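Long-range contacts in ABC transporter, solute-binding protein (Staphylococcus aureus, PDB 6LKI), which binds alpha-D-glucose 6-phosphate and probably delivers its ligand to an ABC transporter as an extracellular solute-binding lipoprotein: residues Asn3-Tyr8 and Arg53-Met58; Glu64-Pro69 and Lys92-Phe97. All coordinates share one frame; numbering follows the deposited sequence.

Interaction 1. Residues Asn3-Tyr8 and Arg53-Met58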
loop_
_atom_site.group_PDB
_atom_site.type_symbol
_atom_site.label_atom_id
_atom_site.label_comp_id
_atom_site.label_asym_id
_atom_site.label_seq_id
_atom_site.Cartn_x
_atom_site.Cartn_y
_atom_site.Cartn_z
ATOM N N ASN A 3 -0.808 -16.090 22.868
ATOM C CA ASN A 3 -1.271 -14.720 23.033
ATOM C C ASN A 3 -1.266 -13.988 21.698
ATOM O O ASN A 3 -0.326 -14.111 20.908
ATOM C CB ASN A 3 -0.392 -13.976 24.038
ATOM C CG ASN A 3 -0.244 -14.725 25.344
ATOM O OD1 ASN A 3 -1.233 -15.061 25.996
ATOM N ND2 ASN A 3 0.998 -14.991 25.736
ATOM N N VAL A 4 -2.321 -13.219 21.457
ATOM C CA VAL A 4 -2.468 -12.490 20.203
ATOM C C VAL A 4 -1.675 -11.193 20.280
ATOM O O VAL A 4 -1.769 -10.449 21.263
ATOM C CB VAL A 4 -3.950 -12.219 19.902
ATOM C CG1 VAL A 4 -4.090 -11.272 18.720
ATOM C CG2 VAL A 4 -4.686 -13.525 19.638
ATOM N N LEU A 5 -0.883 -10.924 19.244
ATOM C CA LEU A 5 -0.184 -9.652 19.109
ATOM C C LEU A 5 -1.122 -8.643 18.452
ATOM O O LEU A 5 -1.618 -8.882 17.348
ATOM C CB LEU A 5 1.087 -9.837 18.280
ATOM C CG LEU A 5 2.239 -8.837 18.417
ATOM C CD1 LEU A 5 3.524 -9.452 17.886
ATOM C CD2 LEU A 5 1.943 -7.534 17.694
ATOM N N THR A 6 -1.362 -7.519 19.119
ATOM C CA THR A 6 -2.302 -6.513 18.639
ATOM C C THR A 6 -1.544 -5.317 18.078
ATOM O O THR A 6 -0.640 -4.784 18.732
ATOM C CB THR A 6 -3.243 -6.068 19.758
ATOM O OG1 THR A 6 -4.026 -7.188 20.196
ATOM C CG2 THR A 6 -4.177 -4.970 19.268
ATOM N N VAL A 7 -1.920 -4.894 16.872
ATOM C CA VAL A 7 -1.246 -3.815 16.159
ATOM C C VAL A 7 -2.261 -2.724 15.839
ATOM O O VAL A 7 -3.319 -3.003 15.265
ATOM C CB VAL A 7 -0.577 -4.323 14.870
ATOM C CG1 VAL A 7 -0.088 -3.156 14.026
ATOM C CG2 VAL A 7 0.568 -5.269 15.197
ATOM N N TYR A 8 -1.937 -1.487 16.214
ATOM C CA TYR A 8 -2.664 -0.314 15.742
ATOM C C TYR A 8 -2.037 0.152 14.434
ATOM O O TYR A 8 -0.810 0.260 14.336
ATOM C CB TYR A 8 -2.616 0.826 16.762
ATOM C CG TYR A 8 -3.109 0.497 18.154
ATOM C CD1 TYR A 8 -2.261 -0.069 19.095
ATOM C CD2 TYR A 8 -4.413 0.788 18.537
ATOM C CE1 TYR A 8 -2.702 -0.357 20.372
ATOM C CE2 TYR A 8 -4.863 0.503 19.814
ATOM C CZ TYR A 8 -4.002 -0.070 20.728
ATOM O OH TYR A 8 -4.440 -0.357 22.001
ATOM N N ARG A 53 -4.704 -2.334 26.320
ATOM C CA ARG A 53 -3.988 -1.730 25.208
ATOM C C ARG A 53 -3.267 -2.784 24.377
ATOM O O ARG A 53 -2.881 -3.846 24.874
ATOM C CB ARG A 53 -2.980 -0.701 25.715
ATOM C CG ARG A 53 -3.574 0.665 25.993
ATOM C CD ARG A 53 -2.516 1.628 26.488
ATOM N NE ARG A 53 -3.088 2.898 26.920
ATOM C CZ ARG A 53 -2.373 3.906 27.406
ATOM N NH1 ARG A 53 -1.056 3.790 27.519
ATOM N NH2 ARG A 53 -2.971 5.030 27.776
ATOM N N GLY A 54 -3.088 -2.473 23.096
ATOM C CA GLY A 54 -2.334 -3.317 22.196
ATOM C C GLY A 54 -0.839 -3.186 22.418
ATOM O O GLY A 54 -0.367 -2.606 23.398
ATOM N N ASP A 55 -0.082 -3.726 21.467
ATOM C CA ASP A 55 1.364 -3.863 21.608
ATOM C C ASP A 55 2.171 -2.934 20.716
ATOM O O ASP A 55 3.184 -2.393 21.162
ATOM C CB ASP A 55 1.782 -5.310 21.323
ATOM C CG ASP A 55 1.132 -6.300 22.267
ATOM O OD1 ASP A 55 1.476 -6.289 23.467
ATOM O OD2 ASP A 55 0.274 -7.084 21.809
ATOM N N VAL A 56 1.767 -2.742 19.461
ATOM C CA VAL A 56 2.560 -2.001 18.487
ATOM C C VAL A 56 1.662 -1.034 17.728
ATOM O O VAL A 56 0.531 -1.376 17.364
ATOM C CB VAL A 56 3.277 -2.949 17.500
ATOM C CG1 VAL A 56 4.065 -2.157 16.470
ATOM C CG2 VAL A 56 4.195 -3.915 18.243
ATOM N N PHE A 57 2.168 0.177 17.494
ATOM C CA PHE A 57 1.552 1.152 16.598
ATOM C C PHE A 57 2.387 1.185 15.322
ATOM O O PHE A 57 3.543 1.622 15.344
ATOM C CB PHE A 57 1.478 2.531 17.253
ATOM C CG PHE A 57 0.423 3.431 16.666
ATOM C CD1 PHE A 57 0.556 3.938 15.383
ATOM C CD2 PHE A 57 -0.698 3.779 17.403
ATOM C CE1 PHE A 57 -0.412 4.768 14.844
ATOM C CE2 PHE A 57 -1.669 4.610 16.870
ATOM C CZ PHE A 57 -1.524 5.105 15.589
ATOM N N MET A 58 1.808 0.725 14.216
ATOM C CA MET A 58 2.532 0.544 12.960
ATOM C C MET A 58 2.024 1.548 11.932
ATOM O O MET A 58 0.885 1.444 11.464
ATOM C CB MET A 58 2.372 -0.885 12.446
ATOM C CG MET A 58 2.917 -1.108 11.046
ATOM S SD MET A 58 2.461 -2.722 10.393
ATOM C CE MET A 58 3.177 -2.638 8.753
#
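Tyr8 and Phe57 meet where strands 5-8 and 56-58 lie side by side and run parallel. Tyr8 N donates to Val56 O (2.7 Å), and Met58 N donates to Tyr8 O at the same 2.7 Å. This end is tight. Phe57 CD2 lies 3.6 Å from Tyr8 CB, the two side chains crossing at about a right angle. Tyr8 O sits over one face of the Phe57 ring. Tyr8 CG stands beside its backbone N (chi1 -56°), and the ring runs back to the loop before strand 56-58. Gly54 N meets it at the edge and donates to Tyr8 OH at 2.7 Å. The same hydroxyl also bonds to Glu48. On the opposite face of the sheet, Val7 CG1 packs on Met58 CB at 3.7 Å, and Leu235 of helix 232-239 touches Val7.

The N-terminal side is looser. Val4 is exposed and barely touched, and Leu5 CD2 approaches Val56 CG2 only to 4.3 Å. The grip here is polar. Thr6 O accepts from Val56 N in the carbonyl plane and from Asp55 N at a tilt. Thr6 N points almost straight (176°) at the anti lone pair of Asp55 OD2, 3.2 Å away. Asp55 OD1 takes the N-H of His229. The carboxylate thus does the work of a strand carbonyl, and N-H donors to both oxygens probably favour its ionised form.

Interaction 2. Residues Glu64-Pro69 and Lys92-Phe97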
loop_
_atom_site.group_PDB
_atom_site.type_symbol
_atom_site.label_atom_id
_atom_site.label_comp_id
_atom_site.label_asym_id
_atom_site.label_seq_id
_atom_site.Cartn_x
_atom_site.Cartn_y
_atom_site.Cartn_z
ATOM N N GLU A 64 5.618 13.230 14.513
ATOM C CA GLU A 64 5.000 14.535 14.346
ATOM C C GLU A 64 3.608 14.638 14.952
ATOM O O GLU A 64 3.101 15.755 15.095
ATOM C CB GLU A 64 4.919 14.898 12.856
ATOM C CG GLU A 64 6.267 14.986 12.159
ATOM C CD GLU A 64 7.066 16.200 12.591
ATOM O OE1 GLU A 64 6.451 17.185 13.050
ATOM O OE2 GLU A 64 8.309 16.169 12.471
ATOM N N THR A 65 2.974 13.517 15.309
ATOM C CA THR A 65 1.588 13.533 15.754
ATOM C C THR A 65 1.365 13.021 17.169
ATOM O O THR A 65 0.288 13.267 17.723
ATOM C CB THR A 65 0.708 12.706 14.804
ATOM O OG1 THR A 65 1.254 11.388 14.669
ATOM C CG2 THR A 65 0.636 13.365 13.438
ATOM N N ILE A 66 2.325 12.317 17.764
ATOM C CA ILE A 66 2.136 11.775 19.106
ATOM C C ILE A 66 2.085 12.940 20.092
ATOM O O ILE A 66 3.089 13.621 20.317
ATOM C CB ILE A 66 3.241 10.778 19.477
ATOM C CG1 ILE A 66 3.075 9.478 18.686
ATOM C CG2 ILE A 66 3.218 10.490 20.972
ATOM C CD1 ILE A 66 4.106 8.418 19.032
ATOM N N ASP A 67 0.911 13.174 20.675
ATOM C CA ASP A 67 0.735 14.218 21.675
ATOM C C ASP A 67 0.916 13.711 23.100
ATOM O O ASP A 67 1.050 14.526 24.019
ATOM C CB ASP A 67 -0.653 14.856 21.536
ATOM C CG ASP A 67 -0.761 15.767 20.324
ATOM O OD1 ASP A 67 0.204 16.512 20.047
ATOM O OD2 ASP A 67 -1.813 15.741 19.649
ATOM N N HIS A 68 0.925 12.394 23.306
ATOM C CA HIS A 68 1.068 11.794 24.632
ATOM C C HIS A 68 2.216 10.796 24.595
ATOM O O HIS A 68 2.008 9.599 24.355
ATOM C CB HIS A 68 -0.231 11.127 25.079
ATOM C CG HIS A 68 -1.434 12.008 24.951
ATOM N ND1 HIS A 68 -1.686 13.054 25.812
ATOM C CD2 HIS A 68 -2.453 12.000 24.060
ATOM C CE1 HIS A 68 -2.810 13.651 25.459
ATOM N NE2 HIS A 68 -3.296 13.032 24.398
ATOM N N PRO A 69 3.447 11.256 24.830
ATOM C CA PRO A 69 4.592 10.331 24.812
ATOM C C PRO A 69 4.545 9.286 25.909
ATOM O O PRO A 69 5.181 8.233 25.770
ATOM C CB PRO A 69 5.802 11.262 24.981
ATOM C CG PRO A 69 5.295 12.643 24.696
ATOM C CD PRO A 69 3.856 12.645 25.092
ATOM N N LYS A 92 12.781 9.025 21.347
ATOM C CA LYS A 92 13.106 7.786 22.048
ATOM C C LYS A 92 12.085 6.684 21.796
ATOM O O LYS A 92 12.452 5.503 21.742
ATOM C CB LYS A 92 13.220 8.060 23.549
ATOM C CG LYS A 92 12.075 8.901 24.106
ATOM C CD LYS A 92 11.999 8.822 25.625
ATOM C CE LYS A 92 10.769 8.056 26.089
ATOM N NZ LYS A 92 9.493 8.771 25.829
ATOM N N TYR A 93 10.810 7.038 21.643
ATOM C CA TYR A 93 9.732 6.058 21.606
ATOM C C TYR A 93 9.242 5.750 20.195
ATOM O O TYR A 93 8.259 5.019 20.043
ATOM C CB TYR A 93 8.561 6.534 22.470
ATOM C CG TYR A 93 8.177 7.980 22.249
ATOM C CD1 TYR A 93 7.364 8.348 21.185
ATOM C CD2 TYR A 93 8.622 8.976 23.107
ATOM C CE1 TYR A 93 7.009 9.667 20.978
ATOM C CE2 TYR A 93 8.271 10.299 22.910
ATOM C CZ TYR A 93 7.464 10.639 21.842
ATOM O OH TYR A 93 7.110 11.954 21.634
ATOM N N VAL A 94 9.895 6.283 19.166
ATOM C CA VAL A 94 9.511 6.035 17.782
ATOM C C VAL A 94 10.716 5.491 17.030
ATOM O O VAL A 94 11.842 5.966 17.216
ATOM C CB VAL A 94 8.973 7.312 17.097
ATOM C CG1 VAL A 94 8.727 7.067 15.612
ATOM C CG2 VAL A 94 7.694 7.778 17.773
ATOM N N THR A 95 10.482 4.477 16.201
ATOM C CA THR A 95 11.465 3.981 15.246
ATOM C C THR A 95 11.003 4.371 13.849
ATOM O O THR A 95 9.882 4.038 13.451
ATOM C CB THR A 95 11.624 2.463 15.347
ATOM O OG1 THR A 95 12.177 2.116 16.623
ATOM C CG2 THR A 95 12.541 1.951 14.244
ATOM N N SER A 96 11.859 5.079 13.113
ATOM C CA SER A 96 11.519 5.461 11.748
ATOM C C SER A 96 11.331 4.220 10.883
ATOM O O SER A 96 12.076 3.242 10.999
ATOM C CB SER A 96 12.604 6.365 11.164
ATOM O OG SER A 96 12.674 7.590 11.875
ATOM N N PHE A 97 10.327 4.269 10.007
ATOM C CA PHE A 97 9.850 3.085 9.297
ATOM C C PHE A 97 9.886 3.263 7.785
ATOM O O PHE A 97 10.585 2.509 7.098
ATOM C CB PHE A 97 8.430 2.756 9.784
ATOM C CG PHE A 97 7.748 1.667 9.005
ATOM C CD1 PHE A 97 8.388 0.467 8.749
ATOM C CD2 PHE A 97 6.450 1.840 8.549
ATOM C CE1 PHE A 97 7.753 -0.536 8.043
ATOM C CE2 PHE A 97 5.810 0.841 7.842
ATOM C CZ PHE A 97 6.462 -0.349 7.588
#
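Ile66 and Pro69 face Tyr93 and Val94 across backbones that stay well apart, with CA atoms 7.4 Å from each other for Pro69 and Tyr93 and 9.4 Å for Ile66 and Val94. No hydrogen bond joins the two segments; the contact is made largely by side chains.

The Tyr93 ring is its centre. Its CG is held between the backbone N and the carbonyl carbon (chi1 46°), a crowded position that brings the ring up against Ile66 and Pro69. Pro69 lies alongside, its side chain pointing the same way as that of Tyr93. Pro69 CA sits over one face of the Tyr93 ring, offset toward the rim. Pro69 CB comes to 3.4 Å from Tyr93 CE2, and Pro69 CG packs 3.6 Å from Tyr93 OH. Ile66 meets the ring differently. Ile66 CD1 touches Tyr93 CE1 at the edge, near the ring plane, at 3.7 Å. The Ile66 branch is stretched out (chi2 -178°), and Ile66 CD1 reaches on to Val94 CG2 at 3.9 Å. Lys92 folds round so that its CE lies in the plane of the Tyr93 ring, at the edge. Lys92 NZ ends 4.3 Å from Pro69 O, too far for a hydrogen bond.

Phe72 of strand 72-73 touches both Ile66 and Tyr93 and enlarges this apolar group. Ile66 is where the chain leaves helix 62-65, and Val94 leads into strand 95-107, which pairs with strand 215-223. The Ile66 side chain is about 7 Å from that of Thr38, which binds alpha-D-glucose 6-phosphate and here lines the malonic acid pocket. The contact is a small apolar cluster, partly exposed, that fastens a post-helix loop to the entry of a long sheet strand in a periplasmic-binding-protein fold, near the sugar phosphate site.

In the fold
From the N terminus, strand 5-9 leads through helix 13-27, strand 31-35 and helix 38-46. Interaction 1 closes this loop of 44 residues by bringing in strand 56-58. Strand 5-9 then lies between strands 31-35 and 56-58, parallel to both. The chain goes straight on into helix 62-65, where interaction 2 opens. Interaction 2 closes a shorter loop of 22 residues, which holds strand 72-73 and no helix. The two contacts are in series and neither nest nor cross. They touch where Met58 CE lies 4.2 Å from Phe97 CZ. Strand 215-223 joins them further, since it pairs antiparallel with strands 56-58, 72-73 and 95-107.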